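Local coordinates for protein beta-porphyranase (Bacteroides plebeius, PDB 4AWD) that hydrolyses the sulfated red-seaweed polysaccharide porphyran at the linkages between beta-D-galactopyranose and alpha-L-galactopyranose-6-sulfate, releasing mostly disaccharides, at residues N200-S205 against S230-P235; E41-Y46 against Y317-I322; T83-N88 against R118-A123. One frame throughout, in Å; residues are numbered along the deposited sequence.

Contact 1: N200-S205 against S230-P235; sequences NMQMNS and SYMTDP
The carbonyl oxygen Y231 O is held from two directions: M203 N donates a hydrogen bond to it at 2.8 Å, bent only to 160°, and Q202 CA adds a C-H···O contact at 3.1 Å. A second backbone bond, T233 N to M201 O at 2.8 Å, is less well directed, its donor standing above the carbonyl plane. These two bonds flank the pair Q202 and M232, and the two chains run roughly antiparallel.

T233 points toward the other chain, and its CG2 presses on the M201-Q202 peptide, 3.3 Å from M201 C; a small beta-branched side chain fills this buried spot, where Y257 also touches it. Further along, P235 CA approaches N200 O at 3.4 Å. The flexible M201 chain crosses the proline ring, with CG near P235 N and M201 CE meeting P235 CG at 4.0 Å. M203 sends its chain the other way, among Y243, F255, Y257 and M262. S230 OG, accepting from M232 N at 2.8 Å, forms an ST turn just before the bridge. The whole is an isolated beta bridge between loops, at the entrance to strand 204-213 of the GH16 beta-jelly-roll fold.

Contact 2: E41-Y46 against Y317-I322; sequences EAPEGY and YKLVPI
G45 and I322 supply the hydrogen bond of this contact: I322 N donates to G45 O at 2.8 Å, almost straight at 169°. The same oxygen also takes a C-H···O contact from P321 CA at 3.3 Å, and Y46 CA returns one to V320 O at 3.1 Å. Y46 and P321 form an antiparallel non-hydrogen-bonded pair, a position that suits proline because its nitrogen need not donate to the partner chain. G45 O is presented by a type II turn from P43 to Y46, closed by Y46 N to P43 O. Glycine is apt at its third position, where phi is positive (95°).

The apolar contacts gather around L319, whose branched end reaches both residues before the turn: L319 CD2 meets A42 CB at 3.8 Å and L319 CD1 meets P43 CD at 3.9 Å. Y46 CB also lies near L319 CD2, and W48 and W246 continue this apolar patch. With Y46 CG beside the backbone N (chi1 -65°), the ring lies obliquely beside the V320-P321 peptide, and Y46 CE2 touches P321 CG at 4.0 Å. At the far end I322 CG1 and CD1 rest near Y46 O, the former at 3.6 Å.

Here the last residues of strand 308-321 receive the turn that leads into strand 46-50. It is an antiparallel edge pairing of the GH16 beta-jelly-roll sandwich, at the surface and away from the catalytic site, which joins an N-terminal stretch to the C-terminal strand.

Contact 3: T83-N88 against R118-A123; sequences TFKAEN and RLAGGA
A short parallel pairing between strand 82-84 and strand 117-126 makes this buried contact, close to residues that probably bind substrate. T83 N donates to L119 O at 3.0 Å, G121 N to T83 O at 2.7 Å and K85 N to G121 O at 2.9 Å, the zigzag ladder of parallel strands. G121 O also receives a C-H···O contact from F84 CA at 3.2 Å.

F84 and A123 pack by a CH-pi contact: A123 CB sits over one face of the ring, 3.7 Å from its centroid and 20° off the normal. Alanine is small enough to come this close, and the ring's chi1 of -39° sets its face over that methyl. At the ring's edge lies G121 C; having no side chain, G121 keeps this side of its strand low beside the phenyl. On the other side of the strands A120 CB meets K85 CG at 4.0 Å, an aliphatic touch made before the lysine continues to its salt bridge with E107. N88 lays CB against G121 O, while its ND2 is hydrogen-bonded to I99 O and T101 OG1.

F84 also meets W75 edge-to-face and lies beside E287, both of which probably bind substrate. The ladder bonds of T83 and K85, on either side of F84, hold its backbone and A123 packs on its ring, which is consistent with a second-shell role behind W75 and E287.

Contact 2 spans nearly the whole chain: 41-46 comes first and 317-322 last, with contact 3 and then contact 1 closing in turn between them. The centres lie about 28 Å apart for contacts 1 and 2, 26 Å for contacts 1 and 3, and 38 Å for contacts 2 and 3, which occupy opposite sides of the chain's centre. None touches another. Strand 95-107 pairs with both 117-126 of contact 3 and 308-321 of contact 2, linking those two; contact 1 enters the framework by strand 204-213, beside 168-182. Contact 1 lies near E181, the probable proton donor, about 9 Å from the M203 side chain, and contact 3 near W75 and E287; contact 2 is remote from these sites.

Contact 1: N200-S205 against S230-P235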
ATOM      1  N   ASN A 200      13.721  -4.542  -5.714  1.00 14.91           N
ATOM      2  CA  ASN A 200      14.009  -4.191  -4.330  1.00 14.86           C
ATOM      3  C   ASN A 200      14.813  -2.897  -4.137  1.00 15.28           C
ATOM      4  O   ASN A 200      15.080  -2.503  -2.982  1.00 14.73           O
ATOM      5  CB  ASN A 200      14.702  -5.356  -3.607  1.00 14.83           C
ATOM      6  CG  ASN A 200      16.145  -5.566  -4.057  1.00 14.52           C
ATOM      7  OD1 ASN A 200      16.447  -5.573  -5.255  1.00 11.39           O
ATOM      8  ND2 ASN A 200      17.044  -5.754  -3.081  1.00 13.07           N
ATOM      9  N   MET A 201      15.192  -2.252  -5.251  1.00 15.28           N
ATOM     10  CA  MET A 201      15.968  -0.996  -5.237  1.00 16.09           C
ATOM     11  C   MET A 201      15.349   0.104  -6.093  1.00 16.01           C
ATOM     12  O   MET A 201      16.064   0.979  -6.595  1.00 15.97           O
ATOM     13  CB  MET A 201      17.414  -1.214  -5.711  1.00 15.89           C
ATOM     14  CG  MET A 201      18.210  -2.138  -4.827  1.00 18.75           C
ATOM     15  SD  MET A 201      19.886  -2.431  -5.403  1.00 20.43           S
ATOM     16  CE  MET A 201      19.985  -4.161  -4.976  1.00 24.10           C
ATOM     17  N   GLN A 202      14.036   0.058  -6.271  1.00 15.81           N
ATOM     18  CA  GLN A 202      13.362   1.037  -7.105  1.00 16.41           C
ATOM     19  C   GLN A 202      12.134   1.550  -6.364  1.00 15.89           C
ATOM     20  O   GLN A 202      11.496   0.806  -5.620  1.00 15.73           O
ATOM     21  CB  GLN A 202      12.989   0.461  -8.500  1.00 17.04           C
ATOM     22  CG  GLN A 202      14.163  -0.150  -9.346  1.00 19.43           C
ATOM     23  CD  GLN A 202      15.144   0.889  -9.940  1.00 23.93           C
ATOM     24  OE1 GLN A 202      14.871   2.089  -9.904  1.00 27.70           O
ATOM     25  NE2 GLN A 202      16.290   0.421 -10.491  1.00 22.71           N
ATOM     26  N   MET A 203      11.820   2.830  -6.556  1.00 15.48           N
ATOM     27  CA  MET A 203      10.625   3.437  -5.966  1.00 14.44           C
ATOM     28  C   MET A 203       9.455   3.020  -6.835  1.00 14.04           C
ATOM     29  O   MET A 203       9.034   3.753  -7.739  1.00 13.71           O
ATOM     30  CB  MET A 203      10.769   4.968  -5.933  1.00 14.97           C
ATOM     31  CG  MET A 203       9.688   5.747  -5.181  1.00 14.43           C
ATOM     32  SD  MET A 203       9.712   5.436  -3.404  1.00 15.53           S
ATOM     33  CE  MET A 203       8.220   6.277  -2.879  1.00 12.27           C
ATOM     34  N   ASN A 204       8.965   1.806  -6.592  1.00 13.53           N
ATOM     35  CA  ASN A 204       7.774   1.308  -7.274  1.00 12.82           C
ATOM     36  C   ASN A 204       6.488   1.868  -6.656  1.00 11.90           C
ATOM     37  O   ASN A 204       5.993   1.368  -5.649  1.00 11.94           O
ATOM     38  CB  ASN A 204       7.756  -0.219  -7.280  1.00 12.99           C
ATOM     39  CG  ASN A 204       9.109  -0.809  -7.565  1.00 13.45           C
ATOM     40  OD1 ASN A 204       9.659  -0.634  -8.656  1.00 15.69           O
ATOM     41  ND2 ASN A 204       9.663  -1.514  -6.580  1.00 13.45           N
ATOM     42  N   SER A 205       5.967   2.925  -7.261  1.00 11.18           N
ATOM     43  CA  SER A 205       4.723   3.538  -6.806  1.00 10.72           C
ATOM     44  C   SER A 205       3.801   3.423  -7.983  1.00 10.84           C
ATOM     45  O   SER A 205       4.259   3.059  -9.070  1.00 10.67           O
ATOM     46  CB  SER A 205       4.938   5.003  -6.452  1.00 10.36           C
ATOM     47  OG  SER A 205       5.933   5.121  -5.457  1.00 11.70           O
ATOM     48  N   SER A 230      14.026  10.666  -9.975  1.00 17.77           N
ATOM     49  CA  SER A 230      14.645   9.358  -9.800  1.00 18.76           C
ATOM     50  C   SER A 230      13.653   8.226  -9.484  1.00 19.51           C
ATOM     51  O   SER A 230      12.604   8.454  -8.892  1.00 19.53           O
ATOM     52  CB  SER A 230      15.720   9.434  -8.710  1.00 18.49           C
ATOM     53  OG  SER A 230      16.378   8.194  -8.569  1.00 19.53           O
ATOM     54  N   TYR A 231      14.007   7.015  -9.910  1.00 20.80           N
ATOM     55  CA  TYR A 231      13.356   5.775  -9.477  1.00 22.07           C
ATOM     56  C   TYR A 231      14.265   5.027  -8.491  1.00 21.96           C
ATOM     57  O   TYR A 231      13.887   3.972  -7.969  1.00 22.19           O
ATOM     58  CB  TYR A 231      13.119   4.839 -10.670  1.00 22.72           C
ATOM     59  CG  TYR A 231      12.349   5.418 -11.838  1.00 25.38           C
ATOM     60  CD1 TYR A 231      11.422   6.447 -11.656  1.00 27.78           C
ATOM     61  CD2 TYR A 231      12.527   4.908 -13.132  1.00 27.21           C
ATOM     62  CE1 TYR A 231      10.702   6.970 -12.738  1.00 29.57           C
ATOM     63  CE2 TYR A 231      11.813   5.418 -14.220  1.00 28.71           C
ATOM     64  CZ  TYR A 231      10.898   6.447 -14.014  1.00 29.90           C
ATOM     65  OH  TYR A 231      10.185   6.965 -15.071  1.00 30.21           O
ATOM     66  N   MET A 232      15.458   5.567  -8.246  1.00 21.70           N
ATOM     67  CA  MET A 232      16.533   4.812  -7.585  1.00 21.83           C
ATOM     68  C   MET A 232      16.396   4.768  -6.072  1.00 20.82           C
ATOM     69  O   MET A 232      16.227   5.789  -5.407  1.00 20.86           O
ATOM     70  CB  MET A 232      17.917   5.369  -7.960  1.00 22.48           C
ATOM     71  CG  MET A 232      18.231   5.376  -9.468  1.00 24.56           C
ATOM     72  SD  MET A 232      18.397   3.722 -10.179  1.00 30.94           S
ATOM     73  CE  MET A 232      20.071   3.280  -9.659  1.00 27.81           C
ATOM     74  N   THR A 233      16.524   3.573  -5.529  1.00 19.79           N
ATOM     75  CA  THR A 233      16.237   3.347  -4.132  1.00 18.94           C
ATOM     76  C   THR A 233      17.253   2.374  -3.525  1.00 18.50           C
ATOM     77  O   THR A 233      18.015   1.747  -4.246  1.00 18.70           O
ATOM     78  CB  THR A 233      14.734   2.953  -4.020  1.00 19.33           C
ATOM     79  OG1 THR A 233      13.999   4.048  -3.438  1.00 20.32           O
ATOM     80  CG2 THR A 233      14.499   1.669  -3.285  1.00 17.09           C
ATOM     81  N   ASP A 234      17.316   2.292  -2.204  1.00 18.00           N
ATOM     82  CA  ASP A 234      18.253   1.384  -1.550  1.00 17.28           C
ATOM     83  C   ASP A 234      17.590   0.027  -1.330  1.00 16.78           C
ATOM     84  O   ASP A 234      16.364  -0.045  -1.277  1.00 15.98           O
ATOM     85  CB  ASP A 234      18.703   1.973  -0.215  1.00 17.30           C
ATOM     86  CG  ASP A 234      19.325   3.336  -0.369  1.00 17.39           C
ATOM     87  OD1 ASP A 234      20.445   3.424  -0.921  1.00 17.64           O
ATOM     88  OD2 ASP A 234      18.696   4.318   0.063  1.00 17.78           O
ATOM     89  N   PRO A 235      18.395  -1.055  -1.190  1.00 16.54           N
ATOM     90  CA  PRO A 235      17.803  -2.395  -1.004  1.00 16.29           C
ATOM     91  C   PRO A 235      16.765  -2.389   0.136  1.00 16.30           C
ATOM     92  O   PRO A 235      17.098  -2.064   1.281  1.00 16.64           O
ATOM     93  CB  PRO A 235      19.017  -3.278  -0.685  1.00 15.49           C
ATOM     94  CG  PRO A 235      20.181  -2.567  -1.299  1.00 15.79           C
ATOM     95  CD  PRO A 235      19.873  -1.100  -1.145  1.00 16.42           C
TER

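Contact 2: E41-Y46 against Y317-I322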
ATOM      1  N   GLU A  41       7.389  21.866   1.581  1.00 24.15           N
ATOM      2  CA  GLU A  41       6.808  23.118   2.046  1.00 24.84           C
ATOM      3  C   GLU A  41       5.357  23.177   1.609  1.00 25.43           C
ATOM      4  O   GLU A  41       5.035  22.905   0.449  1.00 25.64           O
ATOM      5  CB  GLU A  41       7.566  24.319   1.487  1.00 25.31           C
ATOM      6  N   ALA A  42       4.486  23.496   2.557  1.00 25.93           N
ATOM      7  CA  ALA A  42       3.079  23.702   2.279  1.00 26.35           C
ATOM      8  C   ALA A  42       2.947  24.883   1.323  1.00 26.80           C
ATOM      9  O   ALA A  42       3.784  25.797   1.356  1.00 27.18           O
ATOM     10  CB  ALA A  42       2.321  23.976   3.579  1.00 26.11           C
ATOM     11  N   PRO A  43       1.908  24.874   0.468  1.00 27.04           N
ATOM     12  CA  PRO A  43       1.599  26.072  -0.315  1.00 27.47           C
ATOM     13  C   PRO A  43       1.403  27.304   0.568  1.00 27.83           C
ATOM     14  O   PRO A  43       1.003  27.186   1.743  1.00 27.57           O
ATOM     15  CB  PRO A  43       0.265  25.718  -0.982  1.00 27.52           C
ATOM     16  CG  PRO A  43       0.277  24.239  -1.076  1.00 27.49           C
ATOM     17  CD  PRO A  43       0.982  23.769   0.170  1.00 27.12           C
ATOM     18  N   GLU A  44       1.689  28.471  -0.004  1.00 28.53           N
ATOM     19  CA  GLU A  44       1.414  29.751   0.645  1.00 28.99           C
ATOM     20  C   GLU A  44      -0.045  29.841   1.086  1.00 28.11           C
ATOM     21  O   GLU A  44      -0.962  29.544   0.314  1.00 27.74           O
ATOM     22  CB  GLU A  44       1.751  30.931  -0.275  1.00 29.84           C
ATOM     23  CG  GLU A  44       1.982  32.228   0.509  1.00 33.23           C
ATOM     24  CD  GLU A  44       1.917  33.478  -0.341  1.00 38.03           C
ATOM     25  OE1 GLU A  44       1.715  33.374  -1.580  1.00 39.57           O
ATOM     26  OE2 GLU A  44       2.070  34.576   0.248  1.00 39.75           O
ATOM     27  N   GLY A  45      -0.236  30.234   2.341  1.00 27.48           N
ATOM     28  CA  GLY A  45      -1.564  30.333   2.939  1.00 26.36           C
ATOM     29  C   GLY A  45      -1.983  29.105   3.725  1.00 25.75           C
ATOM     30  O   GLY A  45      -2.934  29.168   4.507  1.00 25.78           O
ATOM     31  N   TYR A  46      -1.276  27.987   3.532  1.00 24.71           N
ATOM     32  CA  TYR A  46      -1.672  26.724   4.160  1.00 23.58           C
ATOM     33  C   TYR A  46      -0.598  26.173   5.099  1.00 21.90           C
ATOM     34  O   TYR A  46       0.541  26.615   5.063  1.00 22.17           O
ATOM     35  CB  TYR A  46      -2.076  25.699   3.089  1.00 24.02           C
ATOM     36  CG  TYR A  46      -3.313  26.094   2.317  1.00 26.39           C
ATOM     37  CD1 TYR A  46      -3.251  27.042   1.294  1.00 29.06           C
ATOM     38  CD2 TYR A  46      -4.550  25.528   2.612  1.00 29.06           C
ATOM     39  CE1 TYR A  46      -4.390  27.417   0.587  1.00 30.99           C
ATOM     40  CE2 TYR A  46      -5.699  25.897   1.914  1.00 30.83           C
ATOM     41  CZ  TYR A  46      -5.613  26.846   0.903  1.00 31.73           C
ATOM     42  OH  TYR A  46      -6.745  27.208   0.198  1.00 33.72           O
ATOM     43  N   TYR A 317      -1.064  13.536   6.925  1.00 15.32           N
ATOM     44  CA  TYR A 317      -1.260  14.957   7.134  1.00 16.12           C
ATOM     45  C   TYR A 317      -2.329  15.539   6.214  1.00 17.39           C
ATOM     46  O   TYR A 317      -2.634  14.992   5.156  1.00 17.01           O
ATOM     47  CB  TYR A 317       0.062  15.715   6.993  1.00 15.41           C
ATOM     48  CG  TYR A 317       1.167  15.182   7.889  1.00 15.42           C
ATOM     49  CD1 TYR A 317       1.916  14.064   7.512  1.00 15.36           C
ATOM     50  CD2 TYR A 317       1.453  15.777   9.110  1.00 15.40           C
ATOM     51  CE1 TYR A 317       2.917  13.559   8.321  1.00 15.43           C
ATOM     52  CE2 TYR A 317       2.470  15.278   9.929  1.00 16.22           C
ATOM     53  CZ  TYR A 317       3.192  14.168   9.521  1.00 15.40           C
ATOM     54  OH  TYR A 317       4.186  13.654  10.308  1.00 16.14           O
ATOM     55  N   LYS A 318      -2.901  16.648   6.673  1.00 19.17           N
ATOM     56  CA  LYS A 318      -3.873  17.452   5.948  1.00 20.89           C
ATOM     57  C   LYS A 318      -3.359  18.867   5.778  1.00 21.43           C
ATOM     58  O   LYS A 318      -2.665  19.395   6.646  1.00 21.46           O
ATOM     59  CB  LYS A 318      -5.164  17.534   6.764  1.00 21.21           C
ATOM     60  CG  LYS A 318      -6.356  16.833   6.164  1.00 23.38           C
ATOM     61  CD  LYS A 318      -7.385  16.503   7.259  1.00 27.53           C
ATOM     62  CE  LYS A 318      -7.522  17.624   8.298  1.00 28.43           C
ATOM     63  NZ  LYS A 318      -8.452  17.240   9.402  1.00 30.88           N
ATOM     64  N   LEU A 319      -3.719  19.493   4.669  1.00 22.96           N
ATOM     65  CA  LEU A 319      -3.487  20.918   4.514  1.00 24.50           C
ATOM     66  C   LEU A 319      -4.665  21.716   5.061  1.00 25.82           C
ATOM     67  O   LEU A 319      -5.830  21.418   4.790  1.00 25.66           O
ATOM     68  CB  LEU A 319      -3.245  21.283   3.057  1.00 24.35           C
ATOM     69  CG  LEU A 319      -1.852  21.001   2.508  1.00 24.00           C
ATOM     70  CD1 LEU A 319      -1.880  21.264   1.024  1.00 22.65           C
ATOM     71  CD2 LEU A 319      -0.797  21.866   3.190  1.00 24.46           C
ATOM     72  N   VAL A 320      -4.332  22.748   5.824  1.00 27.26           N
ATOM     73  CA  VAL A 320      -5.309  23.627   6.442  1.00 28.83           C
ATOM     74  C   VAL A 320      -4.848  25.079   6.210  1.00 29.92           C
ATOM     75  O   VAL A 320      -3.641  25.332   6.155  1.00 29.90           O
ATOM     76  CB  VAL A 320      -5.448  23.250   7.943  1.00 28.82           C
ATOM     77  CG1 VAL A 320      -5.322  24.431   8.871  1.00 29.20           C
ATOM     78  CG2 VAL A 320      -6.725  22.453   8.197  1.00 29.75           C
ATOM     79  N   PRO A 321      -5.797  26.031   6.043  1.00 31.12           N
ATOM     80  CA  PRO A 321      -5.360  27.435   5.928  1.00 31.99           C
ATOM     81  C   PRO A 321      -4.732  27.905   7.233  1.00 32.75           C
ATOM     82  O   PRO A 321      -5.238  27.573   8.312  1.00 32.82           O
ATOM     83  CB  PRO A 321      -6.659  28.200   5.640  1.00 31.98           C
ATOM     84  CG  PRO A 321      -7.656  27.141   5.196  1.00 32.07           C
ATOM     85  CD  PRO A 321      -7.263  25.901   5.945  1.00 31.12           C
ATOM     86  N   ILE A 322      -3.624  28.640   7.133  1.00 33.68           N
ATOM     87  CA  ILE A 322      -2.910  29.131   8.317  1.00 35.13           C
ATOM     88  C   ILE A 322      -3.832  29.915   9.258  1.00 35.90           C
ATOM     89  O   ILE A 322      -3.943  29.581  10.445  1.00 36.45           O
ATOM     90  CB  ILE A 322      -1.663  29.990   7.951  1.00 35.15           C
ATOM     91  CG1 ILE A 322      -0.553  29.114   7.365  1.00 34.84           C
ATOM     92  CG2 ILE A 322      -1.133  30.736   9.193  1.00 35.64           C
ATOM     93  CD1 ILE A 322       0.643  29.889   6.824  1.00 35.42           C
TER

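Contact 3: T83-N88 against R118-A123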
ATOM      1  N   THR A  83      -2.448 -15.973   1.931  1.00 11.85           N
ATOM      2  CA  THR A  83      -3.541 -15.128   2.347  1.00 11.33           C
ATOM      3  C   THR A  83      -3.111 -14.279   3.557  1.00 10.81           C
ATOM      4  O   THR A  83      -1.904 -14.060   3.763  1.00 11.03           O
ATOM      5  CB  THR A  83      -4.849 -15.939   2.539  1.00 11.70           C
ATOM      6  OG1 THR A  83      -5.911 -15.047   2.904  1.00 13.00           O
ATOM      7  CG2 THR A  83      -4.688 -17.045   3.570  1.00 11.02           C
ATOM      8  N   PHE A  84      -4.073 -13.797   4.343  1.00  9.67           N
ATOM      9  CA  PHE A  84      -3.774 -12.878   5.446  1.00  7.76           C
ATOM     10  C   PHE A  84      -4.386 -13.364   6.755  1.00  8.45           C
ATOM     11  O   PHE A  84      -5.532 -13.778   6.792  1.00  8.55           O
ATOM     12  CB  PHE A  84      -4.292 -11.473   5.137  1.00  6.29           C
ATOM     13  CG  PHE A  84      -4.103 -11.041   3.682  1.00  2.00           C
ATOM     14  CD1 PHE A  84      -2.829 -10.747   3.182  1.00  2.00           C
ATOM     15  CD2 PHE A  84      -5.209 -10.850   2.848  1.00  2.00           C
ATOM     16  CE1 PHE A  84      -2.661 -10.330   1.852  1.00  2.00           C
ATOM     17  CE2 PHE A  84      -5.072 -10.470   1.536  1.00  2.00           C
ATOM     18  CZ  PHE A  84      -3.793 -10.187   1.024  1.00  2.00           C
ATOM     19  N   LYS A  85      -3.620 -13.310   7.834  1.00  8.87           N
ATOM     20  CA  LYS A  85      -4.165 -13.655   9.127  1.00  9.49           C
ATOM     21  C   LYS A  85      -3.880 -12.563  10.147  1.00  9.84           C
ATOM     22  O   LYS A  85      -2.815 -11.947  10.134  1.00  9.56           O
ATOM     23  CB  LYS A  85      -3.608 -14.990   9.596  1.00  9.52           C
ATOM     24  CG  LYS A  85      -3.939 -16.154   8.694  1.00  9.78           C
ATOM     25  CD  LYS A  85      -5.412 -16.508   8.783  1.00 11.44           C
ATOM     26  CE  LYS A  85      -5.686 -17.772   8.018  1.00 12.24           C
ATOM     27  NZ  LYS A  85      -7.034 -17.826   7.437  1.00 12.29           N
ATOM     28  N   ALA A  86      -4.839 -12.346  11.034  1.00 10.75           N
ATOM     29  CA  ALA A  86      -4.685 -11.392  12.130  1.00 11.86           C
ATOM     30  C   ALA A  86      -3.492 -11.726  13.021  1.00 12.37           C
ATOM     31  O   ALA A  86      -2.782 -10.823  13.466  1.00 12.99           O
ATOM     32  CB  ALA A  86      -5.982 -11.304  12.967  1.00 11.52           C
ATOM     33  N   GLU A  87      -3.269 -13.015  13.264  1.00 12.80           N
ATOM     34  CA  GLU A  87      -2.172 -13.479  14.123  1.00 13.78           C
ATOM     35  C   GLU A  87      -0.781 -13.114  13.600  1.00 14.40           C
ATOM     36  O   GLU A  87       0.190 -13.170  14.365  1.00 15.00           O
ATOM     37  CB  GLU A  87      -2.244 -15.007  14.341  1.00 13.99           C
ATOM     38  CG  GLU A  87      -3.514 -15.509  15.016  1.00 15.06           C
ATOM     39  CD  GLU A  87      -4.736 -15.441  14.095  1.00 19.21           C
ATOM     40  OE1 GLU A  87      -4.579 -15.520  12.853  1.00 19.85           O
ATOM     41  OE2 GLU A  87      -5.860 -15.289  14.610  1.00 22.12           O
ATOM     42  N   ASN A  88      -0.684 -12.754  12.315  1.00 14.08           N
ATOM     43  CA  ASN A  88       0.587 -12.364  11.697  1.00 14.31           C
ATOM     44  C   ASN A  88       0.925 -10.885  11.863  1.00 14.26           C
ATOM     45  O   ASN A  88       1.978 -10.420  11.393  1.00 13.82           O
ATOM     46  CB  ASN A  88       0.601 -12.712  10.205  1.00 14.67           C
ATOM     47  CG  ASN A  88       0.708 -14.205   9.951  1.00 14.64           C
ATOM     48  OD1 ASN A  88      -0.114 -14.995  10.420  1.00 15.01           O
ATOM     49  ND2 ASN A  88       1.717 -14.592   9.196  1.00 15.18           N
ATOM     50  N   ARG A 118      -1.066 -21.893   1.480  1.00 16.01           N
ATOM     51  CA  ARG A 118      -0.111 -22.549   2.374  1.00 16.40           C
ATOM     52  C   ARG A 118       0.844 -21.544   2.994  1.00 15.76           C
ATOM     53  O   ARG A 118       1.736 -21.919   3.753  1.00 16.41           O
ATOM     54  CB  ARG A 118       0.665 -23.657   1.651  1.00 16.90           C
ATOM     55  CG  ARG A 118       1.566 -23.145   0.536  1.00 19.82           C
ATOM     56  CD  ARG A 118       2.290 -24.262  -0.169  1.00 23.93           C
ATOM     57  NE  ARG A 118       3.499 -23.778  -0.837  1.00 28.07           N
ATOM     58  CZ  ARG A 118       3.573 -23.441  -2.127  1.00 30.82           C
ATOM     59  NH1 ARG A 118       2.503 -23.523  -2.927  1.00 30.52           N
ATOM     60  NH2 ARG A 118       4.732 -23.024  -2.623  1.00 31.13           N
ATOM     61  N   LEU A 119       0.657 -20.273   2.660  1.00 14.83           N
ATOM     62  CA  LEU A 119       1.418 -19.198   3.267  1.00 14.04           C
ATOM     63  C   LEU A 119       0.468 -18.188   3.887  1.00 13.81           C
ATOM     64  O   LEU A 119      -0.616 -17.901   3.349  1.00 13.58           O
ATOM     65  CB  LEU A 119       2.330 -18.519   2.234  1.00 14.00           C
ATOM     66  CG  LEU A 119       3.579 -19.280   1.750  1.00 13.27           C
ATOM     67  CD1 LEU A 119       4.135 -18.653   0.477  1.00 10.92           C
ATOM     68  CD2 LEU A 119       4.657 -19.327   2.829  1.00 10.83           C
ATOM     69  N   ALA A 120       0.862 -17.653   5.034  1.00 13.32           N
ATOM     70  CA  ALA A 120       0.080 -16.593   5.645  1.00 13.12           C
ATOM     71  C   ALA A 120       0.893 -15.306   5.758  1.00 12.82           C
ATOM     72  O   ALA A 120       2.026 -15.304   6.266  1.00 12.73           O
ATOM     73  CB  ALA A 120      -0.480 -17.035   6.989  1.00 12.62           C
ATOM     74  N   GLY A 121       0.312 -14.222   5.245  1.00 12.38           N
ATOM     75  CA  GLY A 121       0.840 -12.871   5.469  1.00 11.41           C
ATOM     76  C   GLY A 121      -0.112 -12.022   6.291  1.00 10.79           C
ATOM     77  O   GLY A 121      -0.962 -12.545   7.014  1.00 10.35           O
ATOM     78  N   GLY A 122       0.023 -10.705   6.161  1.00 10.62           N
ATOM     79  CA  GLY A 122      -0.825  -9.751   6.871  1.00 10.00           C
ATOM     80  C   GLY A 122      -1.423  -8.703   5.953  1.00  9.57           C
ATOM     81  O   GLY A 122      -0.791  -8.271   5.001  1.00  9.52           O
ATOM     82  N   ALA A 123      -2.660  -8.317   6.239  1.00  9.43           N
ATOM     83  CA  ALA A 123      -3.304  -7.198   5.571  1.00  9.21           C
ATOM     84  C   ALA A 123      -3.985  -6.326   6.609  1.00  9.52           C
ATOM     85  O   ALA A 123      -5.039  -6.707   7.161  1.00  9.38           O
ATOM     86  CB  ALA A 123      -4.313  -7.682   4.560  1.00  8.68           C
TER